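Local coordinates for sigma regulatory family protein-PP2C phosphatase (Chlamydia trachomatis serovar L2, PDB 6MAB) that is a membrane-bound regulator probably acting as a phosphatase, whose periplasmic sensor domain, described here, is thought to help tie signalling to the TCA cycle, at residues A171-S174 / I178-Q181; H247-P250 / R255-T258; L187-I192 / D203-D208; A21-H26 / N157-A162. All blocks are in the same frame, centred on the assembly; numbering follows the deposited sequence.

Interactions 1 and 2 are neighbouring antiparallel hairpins of the six-stranded sheet of this sensor domain, joined because strands 169-174 and 254-261 lie side by side in it; backbone hydrogen bonds dominate both, but the first is buried and the second only partly. Interaction 3, also buried, has no hydrogen bond between its segments: two loops meet through aliphatic and aromatic carbon, about 7 Å between centres from interaction 1. Interaction 4, nearer the surface, sets helix 2-31 against helix 153-160 through one lysine-to-carbonyl hydrogen bond and loose apolar touches on Leu159. Ala25 of its 21-26 segment also packs on His247 and Ile256 of interaction 2, so that helix lies over the sheet.

Interaction 1. Residues A171-S174 / I178-Q181; sequences AILS and IILQ
A bulged beta hairpin at the margin of the six-stranded sheet brings Ile172 opposite Gln181 and Leu173 opposite Ile179. Leu180 is the extra residue: the register slips by one between these two pairs, which makes a beta bulge. Ile172 uses both its polar backbone atoms here: Ile172 N donates to Gln181 O at 2.9 Å, and Ile172 O accepts Leu180 N at 2.7 Å. The price is paid at Gln181 N, which is buried without a partner. On one face Leu173 and Ile179 run alongside each other in the same direction, with CD1 of the leucine 3.7 Å from CG1 of the isoleucine; on the other, the Ile172 side chain reaches Leu117 and Leu156. Past the bulge, Ser174 N binds Ile178 O at 2.8 Å. The same serine then uses its side chain. Its OG stands between its own backbone nitrogen and carbonyl carbon (chi1 78°), a rotation that turns it back over the start of the returning chain, where Ile178 N donates to Ser174 OG at 3.0 Å.

Interaction 2. Residues H247-P250 / R255-T258; sequences HSLP and RILT
Leu249 starts its side chain beside its own backbone nitrogen (chi1 -61°), and Ile256 does the same with CG1 (chi1 -66°); across the hairpin these turns let the two chains meet at an angle. The touching branch of the leucine is CD1, which lies 3.7 Å from Ile256 CD1 and 3.8 Å from Ile256 CG1, so that one methyl rests against the outer half of the isoleucine. Alongside it, in the backbone, His247 and Ile256 form a hydrogen-bonded antiparallel pair that uses both polar atoms of each residue. His247 N donates a hydrogen bond to Ile256 O at 2.7 Å, and Ile256 N donates one to His247 O at 2.8 Å. The next pair, Ser248 with Arg255, has no such backbone bonds, and its side chains share the other face of the sheet. As modelled, Ser248 OG lies at the edge of the Arg255 guanidinium, near its plane, but the hydroxyl also comes so close to the aliphatic part of that chain that this whole placement is doubtful. On the histidine face, Leu22 and Ala25 of helix 2-31 pack against His247, while Ile172 of the adjoining strand touches Ile256. Two long strands joined by a short turn, with a helix laid across one face, form a beta hairpin at the middle of an antiparallel sheet, consistent with the PAS-like modules of Cache-type sensor domains.

Interaction 3. Residues L187-I192 / D203-D208; sequences LDLVSI and DVFLRD
Leu189 sends its two methyls to two different neighbours. CD2 meets Val204 CG1 at 3.8 Å, the side chains passing at a slant, while CD1 comes to the edge of the Phe205 ring, near the ring plane, 4.2 Å from CZ. The valine methyl does double duty: CG1 also sits 3.7 Å above the centre of the phenyl ring, so it is held between the leucine and the aromatic face. With CG1 anti to the valine nitrogen (chi1 168°), this branch is the one presented to both. In the next shell, Ile179 fixes the leucine's loop through backbone hydrogen bonds, its O taking Leu189 N and its N reaching Val190 O. Val204 leans on Ile178, Leu180 and Ser174 of the same neighbouring hairpin. From strand 113-119 of the five-stranded sheet, Arg118 bonds to the carbonyl oxygen of Phe205, and His119 touches the Leu189 side chain. Two stretches of one long connection thus bury a small apolar cluster where two sheet modules adjoin, a layout consistent with a double-Cache sensor domain.

Interaction 4. Residues A21-H26 / N157-A162; sequences ALFKAH and NGLLAA
The side chains of Lys24 and Leu159 run antiparallel past one another, and the close part of the contact is polar. Lys24 NZ donates to Leu159 O at 2.8 Å, in the carbonyl plane and on a lone pair, with a C=O...N angle of 145°. The lysine runs out nearly extended through chi2 and chi3, then bends at its last torsion (chi4 -69°), which turns the amine onto the oxygen while CE remains 3.7 Å from that same Leu159 O. Higher up the chain, the contact is wider and apolar, with Lys24 CG 4.1 Å from Leu159 CD2. The looser side belongs to Phe23, an exposed residue whose ring only grazes the same methyl, CE2 to Leu159 CD2 measuring 4.4 Å. Farther along helix 2-31, Thr27 and Leu28 also touch the Leu159 side chain. Inward, the lysine lies against Thr170, whose OG1 makes a weak hydrogen bond to Leu159 O. That oxygen belongs to the last turn of helix 153-160, where carbonyls carry partial negative charge. The helix end would probably favour the buried ammonium, and the bond joins two helices far apart in sequence.

Interaction 1. Residues A171-S174 / I178-Q181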
loop_
_atom_site.group_PDB
_atom_site.type_symbol
_atom_site.label_atom_id
_atom_site.label_comp_id
_atom_site.label_asym_id
_atom_site.label_seq_id
_atom_site.Cartn_x
_atom_site.Cartn_y
_atom_site.Cartn_z
ATOM N N ALA A 171 -9.496 7.318 -0.349
ATOM C CA ALA A 171 -8.066 7.599 -0.373
ATOM C C ALA A 171 -7.342 6.461 0.331
ATOM O O ALA A 171 -7.793 5.979 1.370
ATOM C CB ALA A 171 -7.733 8.911 0.296
ATOM N N ILE A 172 -6.241 6.018 -0.268
ATOM C CA ILE A 172 -5.354 5.026 0.325
ATOM C C ILE A 172 -4.252 5.770 1.059
ATOM O O ILE A 172 -3.574 6.625 0.461
ATOM C CB ILE A 172 -4.762 4.104 -0.750
ATOM C CG1 ILE A 172 -5.872 3.436 -1.565
ATOM C CG2 ILE A 172 -3.796 3.083 -0.136
ATOM C CD1 ILE A 172 -6.836 2.582 -0.776
ATOM N N LEU A 173 -4.083 5.455 2.346
ATOM C CA LEU A 173 -3.199 6.184 3.258
ATOM C C LEU A 173 -2.031 5.310 3.672
ATOM O O LEU A 173 -2.223 4.177 4.116
ATOM C CB LEU A 173 -3.932 6.615 4.535
ATOM C CG LEU A 173 -4.758 7.883 4.595
ATOM C CD1 LEU A 173 -5.558 8.104 3.335
ATOM C CD2 LEU A 173 -5.639 7.769 5.829
ATOM N N SER A 174 -0.825 5.871 3.604
ATOM C CA SER A 174 0.323 5.223 4.214
ATOM C C SER A 174 0.208 5.276 5.738
ATOM O O SER A 174 -0.576 6.038 6.311
ATOM C CB SER A 174 1.611 5.906 3.762
ATOM O OG SER A 174 1.784 7.111 4.487
ATOM N N ILE A 178 0.464 9.821 4.734
ATOM C CA ILE A 178 0.552 10.392 3.388
ATOM C C ILE A 178 -0.440 9.654 2.490
ATOM O O ILE A 178 -0.430 8.420 2.426
ATOM C CB ILE A 178 1.977 10.295 2.829
ATOM C CG1 ILE A 178 2.985 11.087 3.692
ATOM C CG2 ILE A 178 2.013 10.816 1.397
ATOM C CD1 ILE A 178 2.639 12.583 3.837
ATOM N N ILE A 179 -1.278 10.403 1.780
ATOM C CA ILE A 179 -2.179 9.779 0.813
ATOM C C ILE A 179 -1.376 9.251 -0.372
ATOM O O ILE A 179 -0.621 9.979 -1.012
ATOM C CB ILE A 179 -3.269 10.763 0.382
ATOM C CG1 ILE A 179 -4.177 11.086 1.582
ATOM C CG2 ILE A 179 -4.077 10.193 -0.784
ATOM C CD1 ILE A 179 -5.200 12.180 1.343
ATOM N N LEU A 180 -1.520 7.956 -0.665
ATOM C CA LEU A 180 -0.845 7.387 -1.824
ATOM C C LEU A 180 -1.622 7.653 -3.105
ATOM O O LEU A 180 -1.028 7.913 -4.160
ATOM C CB LEU A 180 -0.643 5.893 -1.619
ATOM C CG LEU A 180 0.137 5.445 -0.384
ATOM C CD1 LEU A 180 0.306 3.916 -0.412
ATOM C CD2 LEU A 180 1.477 6.123 -0.275
ATOM N N GLN A 181 -2.951 7.566 -3.038
ATOM C CA GLN A 181 -3.803 7.751 -4.197
ATOM C C GLN A 181 -5.225 7.959 -3.711
ATOM O O GLN A 181 -5.662 7.301 -2.754
ATOM C CB GLN A 181 -3.710 6.549 -5.136
ATOM C CG GLN A 181 -4.339 6.771 -6.470
ATOM C CD GLN A 181 -3.873 5.753 -7.470
ATOM O OE1 GLN A 181 -4.533 4.741 -7.686
ATOM N NE2 GLN A 181 -2.715 6.011 -8.088
#

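Interaction 2. Residues H247-P250 / R255-T258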
loop_
_atom_site.group_PDB
_atom_site.type_symbol
_atom_site.label_atom_id
_atom_site.label_comp_id
_atom_site.label_asym_id
_atom_site.label_seq_id
_atom_site.Cartn_x
_atom_site.Cartn_y
_atom_site.Cartn_z
ATOM N N HIS A 247 -10.219 3.701 8.173
ATOM C CA HIS A 247 -10.146 2.310 8.585
ATOM C C HIS A 247 -8.733 1.775 8.417
ATOM O O HIS A 247 -8.154 1.883 7.332
ATOM C CB HIS A 247 -11.090 1.450 7.778
ATOM C CG HIS A 247 -10.931 0.003 8.076
ATOM N ND1 HIS A 247 -11.218 -0.527 9.316
ATOM C CD2 HIS A 247 -10.446 -1.014 7.330
ATOM C CE1 HIS A 247 -10.954 -1.821 9.308
ATOM N NE2 HIS A 247 -10.490 -2.144 8.114
ATOM N N SER A 248 -8.196 1.167 9.471
ATOM C CA SER A 248 -6.825 0.674 9.443
ATOM C C SER A 248 -6.762 -0.792 9.027
ATOM O O SER A 248 -7.557 -1.612 9.488
ATOM C CB SER A 248 -6.175 0.856 10.812
ATOM O OG SER A 248 -5.975 2.240 11.066
ATOM N N LEU A 249 -5.801 -1.114 8.143
ATOM C CA LEU A 249 -5.447 -2.494 7.798
ATOM C C LEU A 249 -4.063 -2.794 8.359
ATOM O O LEU A 249 -3.060 -2.802 7.619
ATOM C CB LEU A 249 -5.438 -2.746 6.293
ATOM C CG LEU A 249 -6.732 -2.539 5.511
ATOM C CD1 LEU A 249 -6.970 -1.075 5.189
ATOM C CD2 LEU A 249 -6.666 -3.385 4.250
ATOM N N PRO A 250 -3.971 -3.046 9.662
ATOM C CA PRO A 250 -2.646 -3.195 10.282
ATOM C C PRO A 250 -1.815 -4.316 9.680
ATOM O O PRO A 250 -0.588 -4.176 9.595
ATOM C CB PRO A 250 -2.981 -3.459 11.758
ATOM C CG PRO A 250 -4.369 -4.015 11.746
ATOM C CD PRO A 250 -5.069 -3.350 10.594
ATOM N N ARG A 255 -3.937 2.283 5.409
ATOM C CA ARG A 255 -5.258 2.627 5.894
ATOM C C ARG A 255 -6.109 3.044 4.710
ATOM O O ARG A 255 -5.596 3.370 3.643
ATOM C CB ARG A 255 -5.218 3.770 6.931
ATOM C CG ARG A 255 -4.215 3.567 8.065
ATOM C CD ARG A 255 -4.679 4.240 9.361
ATOM N NE ARG A 255 -4.254 5.620 9.492
ATOM C CZ ARG A 255 -4.696 6.437 10.446
ATOM N NH1 ARG A 255 -5.588 6.007 11.336
ATOM N NH2 ARG A 255 -4.256 7.685 10.512
ATOM N N ILE A 256 -7.419 3.054 4.913
ATOM C CA ILE A 256 -8.364 3.505 3.904
ATOM C C ILE A 256 -9.174 4.647 4.504
ATOM O O ILE A 256 -9.727 4.515 5.604
ATOM C CB ILE A 256 -9.293 2.373 3.431
ATOM C CG1 ILE A 256 -8.505 1.297 2.682
ATOM C CG2 ILE A 256 -10.355 2.890 2.500
ATOM C CD1 ILE A 256 -9.312 0.029 2.484
ATOM N N LEU A 257 -9.239 5.756 3.784
ATOM C CA LEU A 257 -10.081 6.896 4.127
ATOM C C LEU A 257 -11.221 6.937 3.121
ATOM O O LEU A 257 -10.978 7.123 1.929
ATOM C CB LEU A 257 -9.282 8.209 4.077
ATOM C CG LEU A 257 -10.124 9.490 4.153
ATOM C CD1 LEU A 257 -10.754 9.717 5.507
ATOM C CD2 LEU A 257 -9.219 10.686 3.782
ATOM N N THR A 258 -12.464 6.742 3.570
ATOM C CA THR A 258 -13.589 7.072 2.697
ATOM C C THR A 258 -14.101 8.461 3.070
ATOM O O THR A 258 -13.985 8.887 4.216
ATOM C CB THR A 258 -14.696 6.038 2.800
ATOM O OG1 THR A 258 -14.998 5.838 4.176
ATOM C CG2 THR A 258 -14.238 4.729 2.159
#

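Interaction 3. Residues L187-I192 / D203-D208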
loop_
_atom_site.group_PDB
_atom_site.type_symbol
_atom_site.label_atom_id
_atom_site.label_comp_id
_atom_site.label_asym_id
_atom_site.label_seq_id
_atom_site.Cartn_x
_atom_site.Cartn_y
_atom_site.Cartn_z
ATOM N N LEU A 187 -5.317 15.112 -4.069
ATOM C CA LEU A 187 -4.883 14.680 -2.757
ATOM C C LEU A 187 -3.703 13.730 -2.797
ATOM O O LEU A 187 -3.221 13.332 -1.729
ATOM C CB LEU A 187 -6.021 13.975 -2.011
ATOM C CG LEU A 187 -7.349 14.725 -1.950
ATOM C CD1 LEU A 187 -8.353 13.912 -1.155
ATOM C CD2 LEU A 187 -7.166 16.110 -1.334
ATOM N N ASP A 188 -3.244 13.340 -3.974
ATOM C CA ASP A 188 -2.168 12.364 -4.051
ATOM C C ASP A 188 -0.881 12.937 -3.449
ATOM O O ASP A 188 -0.471 14.075 -3.750
ATOM C CB ASP A 188 -1.941 11.923 -5.495
ATOM C CG ASP A 188 -3.093 11.074 -6.056
ATOM O OD1 ASP A 188 -4.113 10.831 -5.374
ATOM O OD2 ASP A 188 -2.959 10.667 -7.212
ATOM N N LEU A 189 -0.285 12.152 -2.557
ATOM C CA LEU A 189 0.967 12.478 -1.854
ATOM C C LEU A 189 0.846 13.783 -1.063
ATOM O O LEU A 189 1.732 14.628 -1.075
ATOM C CB LEU A 189 2.154 12.518 -2.818
ATOM C CG LEU A 189 2.469 11.181 -3.516
ATOM C CD1 LEU A 189 3.640 11.322 -4.484
ATOM C CD2 LEU A 189 2.760 10.084 -2.497
ATOM N N VAL A 190 -0.253 13.904 -0.339
ATOM C CA VAL A 190 -0.539 14.983 0.593
ATOM C C VAL A 190 -0.707 14.365 1.967
ATOM O O VAL A 190 -1.197 13.240 2.104
ATOM C CB VAL A 190 -1.807 15.756 0.167
ATOM C CG1 VAL A 190 -2.231 16.758 1.213
ATOM C CG2 VAL A 190 -1.552 16.451 -1.199
ATOM N N SER A 191 -0.293 15.106 2.989
ATOM C CA SER A 191 -0.425 14.674 4.373
ATOM C C SER A 191 -1.827 14.921 4.931
ATOM O O SER A 191 -2.416 15.987 4.741
ATOM C CB SER A 191 0.593 15.403 5.245
ATOM O OG SER A 191 0.394 15.049 6.604
ATOM N N ILE A 192 -2.348 13.936 5.667
ATOM C CA ILE A 192 -3.612 14.138 6.375
ATOM C C ILE A 192 -3.495 14.877 7.693
ATOM O O ILE A 192 -4.524 15.155 8.316
ATOM C CB ILE A 192 -4.293 12.798 6.692
ATOM C CG1 ILE A 192 -3.444 11.987 7.676
ATOM C CG2 ILE A 192 -4.539 12.026 5.394
ATOM C CD1 ILE A 192 -4.172 10.787 8.266
ATOM N N ASP A 203 8.071 5.684 4.564
ATOM C CA ASP A 203 7.353 4.443 4.267
ATOM C C ASP A 203 6.371 4.609 3.107
ATOM O O ASP A 203 5.384 3.859 3.011
ATOM C CB ASP A 203 6.619 3.928 5.514
ATOM C CG ASP A 203 5.538 4.890 6.009
ATOM O OD1 ASP A 203 5.368 5.981 5.426
ATOM O OD2 ASP A 203 4.848 4.546 6.992
ATOM N N VAL A 204 6.622 5.581 2.235
ATOM C CA VAL A 204 5.743 5.922 1.127
ATOM C C VAL A 204 6.245 5.346 -0.195
ATOM O O VAL A 204 5.448 4.944 -1.036
ATOM C CB VAL A 204 5.595 7.462 1.035
ATOM C CG1 VAL A 204 4.925 7.880 -0.258
ATOM C CG2 VAL A 204 4.819 8.007 2.228
ATOM N N PHE A 205 7.547 5.352 -0.413
ATOM C CA PHE A 205 8.147 4.986 -1.680
ATOM C C PHE A 205 8.839 3.625 -1.541
ATOM O O PHE A 205 8.736 2.957 -0.500
ATOM C CB PHE A 205 9.085 6.111 -2.112
ATOM C CG PHE A 205 8.394 7.435 -2.323
ATOM C CD1 PHE A 205 7.522 7.618 -3.384
ATOM C CD2 PHE A 205 8.637 8.501 -1.475
ATOM C CE1 PHE A 205 6.892 8.823 -3.579
ATOM C CE2 PHE A 205 8.017 9.724 -1.660
ATOM C CZ PHE A 205 7.157 9.903 -2.711
ATOM N N LEU A 206 9.548 3.199 -2.588
ATOM C CA LEU A 206 10.160 1.871 -2.577
ATOM C C LEU A 206 11.448 1.819 -1.780
ATOM O O LEU A 206 11.908 0.725 -1.441
ATOM C CB LEU A 206 10.444 1.395 -3.993
ATOM C CG LEU A 206 9.246 1.135 -4.892
ATOM C CD1 LEU A 206 9.728 0.754 -6.263
ATOM C CD2 LEU A 206 8.411 0.006 -4.293
ATOM N N ARG A 207 12.025 2.975 -1.456
ATOM C CA ARG A 207 13.222 3.076 -0.646
ATOM C C ARG A 207 12.961 4.051 0.488
ATOM O O ARG A 207 12.191 5.001 0.336
ATOM C CB ARG A 207 14.422 3.548 -1.468
ATOM C CG ARG A 207 14.795 2.613 -2.591
ATOM C CD ARG A 207 15.826 3.258 -3.507
ATOM N NE ARG A 207 16.950 3.770 -2.740
ATOM C CZ ARG A 207 18.088 3.123 -2.507
ATOM N NH1 ARG A 207 18.306 1.903 -2.983
ATOM N NH2 ARG A 207 19.030 3.718 -1.786
ATOM N N ASP A 208 13.604 3.809 1.627
ATOM C CA ASP A 208 13.393 4.629 2.816
ATOM C C ASP A 208 14.116 5.971 2.759
ATOM O O ASP A 208 14.072 6.712 3.745
ATOM C CB ASP A 208 13.842 3.857 4.061
#

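Interaction 4. Residues A21-H26 / N157-A162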
loop_
_atom_site.group_PDB
_atom_site.type_symbol
_atom_site.label_atom_id
_atom_site.label_comp_id
_atom_site.label_asym_id
_atom_site.label_seq_id
_atom_site.Cartn_x
_atom_site.Cartn_y
_atom_site.Cartn_z
ATOM N N ALA A 21 -15.780 1.761 3.567
ATOM C CA ALA A 21 -14.385 1.517 3.909
ATOM C C ALA A 21 -14.154 0.039 4.197
ATOM O O ALA A 21 -13.150 -0.542 3.766
ATOM C CB ALA A 21 -13.985 2.370 5.109
ATOM N N LEU A 22 -15.090 -0.591 4.909
ATOM C CA LEU A 22 -14.913 -1.993 5.253
ATOM C C LEU A 22 -14.979 -2.874 4.023
ATOM O O LEU A 22 -14.212 -3.833 3.909
ATOM C CB LEU A 22 -15.968 -2.425 6.269
ATOM C CG LEU A 22 -15.962 -1.703 7.622
ATOM C CD1 LEU A 22 -17.064 -2.258 8.517
ATOM C CD2 LEU A 22 -14.611 -1.807 8.312
ATOM N N PHE A 23 -15.895 -2.586 3.097
ATOM C CA PHE A 23 -15.967 -3.393 1.884
ATOM C C PHE A 23 -14.698 -3.260 1.071
ATOM O O PHE A 23 -14.194 -4.245 0.515
ATOM C CB PHE A 23 -17.167 -2.997 1.021
ATOM C CG PHE A 23 -17.117 -3.577 -0.368
ATOM C CD1 PHE A 23 -17.700 -4.801 -0.640
ATOM C CD2 PHE A 23 -16.474 -2.908 -1.395
ATOM C CE1 PHE A 23 -17.643 -5.343 -1.907
ATOM C CE2 PHE A 23 -16.413 -3.445 -2.666
ATOM C CZ PHE A 23 -17.004 -4.666 -2.921
ATOM N N LYS A 24 -14.188 -2.031 0.947
ATOM C CA LYS A 24 -12.981 -1.831 0.155
ATOM C C LYS A 24 -11.779 -2.487 0.818
ATOM O O LYS A 24 -10.941 -3.096 0.136
ATOM C CB LYS A 24 -12.763 -0.326 -0.076
ATOM C CG LYS A 24 -13.888 0.324 -0.889
ATOM C CD LYS A 24 -13.771 1.847 -0.898
ATOM C CE LYS A 24 -15.013 2.545 -1.432
ATOM N NZ LYS A 24 -15.213 2.329 -2.875
ATOM N N ALA A 25 -11.698 -2.399 2.151
ATOM C CA ALA A 25 -10.647 -3.075 2.901
ATOM C C ALA A 25 -10.687 -4.575 2.666
ATOM O O ALA A 25 -9.651 -5.209 2.462
ATOM C CB ALA A 25 -10.792 -2.780 4.398
ATOM N N HIS A 26 -11.882 -5.165 2.718
ATOM C CA HIS A 26 -12.003 -6.601 2.523
ATOM C C HIS A 26 -11.567 -6.996 1.123
ATOM O O HIS A 26 -10.895 -8.021 0.935
ATOM C CB HIS A 26 -13.446 -7.026 2.786
ATOM C CG HIS A 26 -13.740 -8.439 2.390
ATOM N ND1 HIS A 26 -13.434 -9.516 3.192
ATOM C CD2 HIS A 26 -14.309 -8.951 1.272
ATOM C CE1 HIS A 26 -13.807 -10.631 2.588
ATOM N NE2 HIS A 26 -14.339 -10.315 1.422
ATOM N N ASN A 157 -8.312 1.626 -9.434
ATOM C CA ASN A 157 -9.174 2.392 -10.329
ATOM C C ASN A 157 -10.637 2.134 -10.006
ATOM O O ASN A 157 -11.434 3.071 -9.905
ATOM C CB ASN A 157 -8.894 2.065 -11.794
ATOM C CG ASN A 157 -7.565 2.615 -12.265
ATOM O OD1 ASN A 157 -6.867 3.294 -11.511
ATOM N ND2 ASN A 157 -7.179 2.276 -13.491
ATOM N N GLY A 158 -11.000 0.866 -9.818
ATOM C CA GLY A 158 -12.385 0.552 -9.506
ATOM C C GLY A 158 -12.782 0.923 -8.087
ATOM O O GLY A 158 -13.894 1.406 -7.856
ATOM N N LEU A 159 -11.899 0.668 -7.115
ATOM C CA LEU A 159 -12.230 0.963 -5.722
ATOM C C LEU A 159 -12.289 2.458 -5.439
ATOM O O LEU A 159 -13.006 2.889 -4.525
ATOM C CB LEU A 159 -11.235 0.293 -4.794
ATOM C CG LEU A 159 -11.296 -1.235 -4.716
ATOM C CD1 LEU A 159 -10.174 -1.751 -3.830
ATOM C CD2 LEU A 159 -12.631 -1.706 -4.168
ATOM N N LEU A 160 -11.556 3.269 -6.204
ATOM C CA LEU A 160 -11.592 4.711 -6.009
ATOM C C LEU A 160 -12.603 5.410 -6.916
ATOM O O LEU A 160 -12.831 6.619 -6.770
ATOM C CB LEU A 160 -10.182 5.296 -6.230
ATOM C CG LEU A 160 -9.269 5.307 -5.003
ATOM C CD1 LEU A 160 -9.215 3.975 -4.352
ATOM C CD2 LEU A 160 -7.846 5.776 -5.417
ATOM N N ALA A 161 -13.216 4.689 -7.851
ATOM C CA ALA A 161 -14.239 5.291 -8.692
ATOM C C ALA A 161 -15.430 5.732 -7.845
ATOM O O ALA A 161 -15.797 5.078 -6.865
ATOM C CB ALA A 161 -14.690 4.302 -9.763
ATOM N N ALA A 162 -16.043 6.850 -8.239
ATOM C CA ALA A 162 -17.194 7.419 -7.542
ATOM C C ALA A 162 -18.086 8.104 -8.584
ATOM O O ALA A 162 -18.185 9.324 -8.666
ATOM C CB ALA A 162 -16.757 8.399 -6.448
#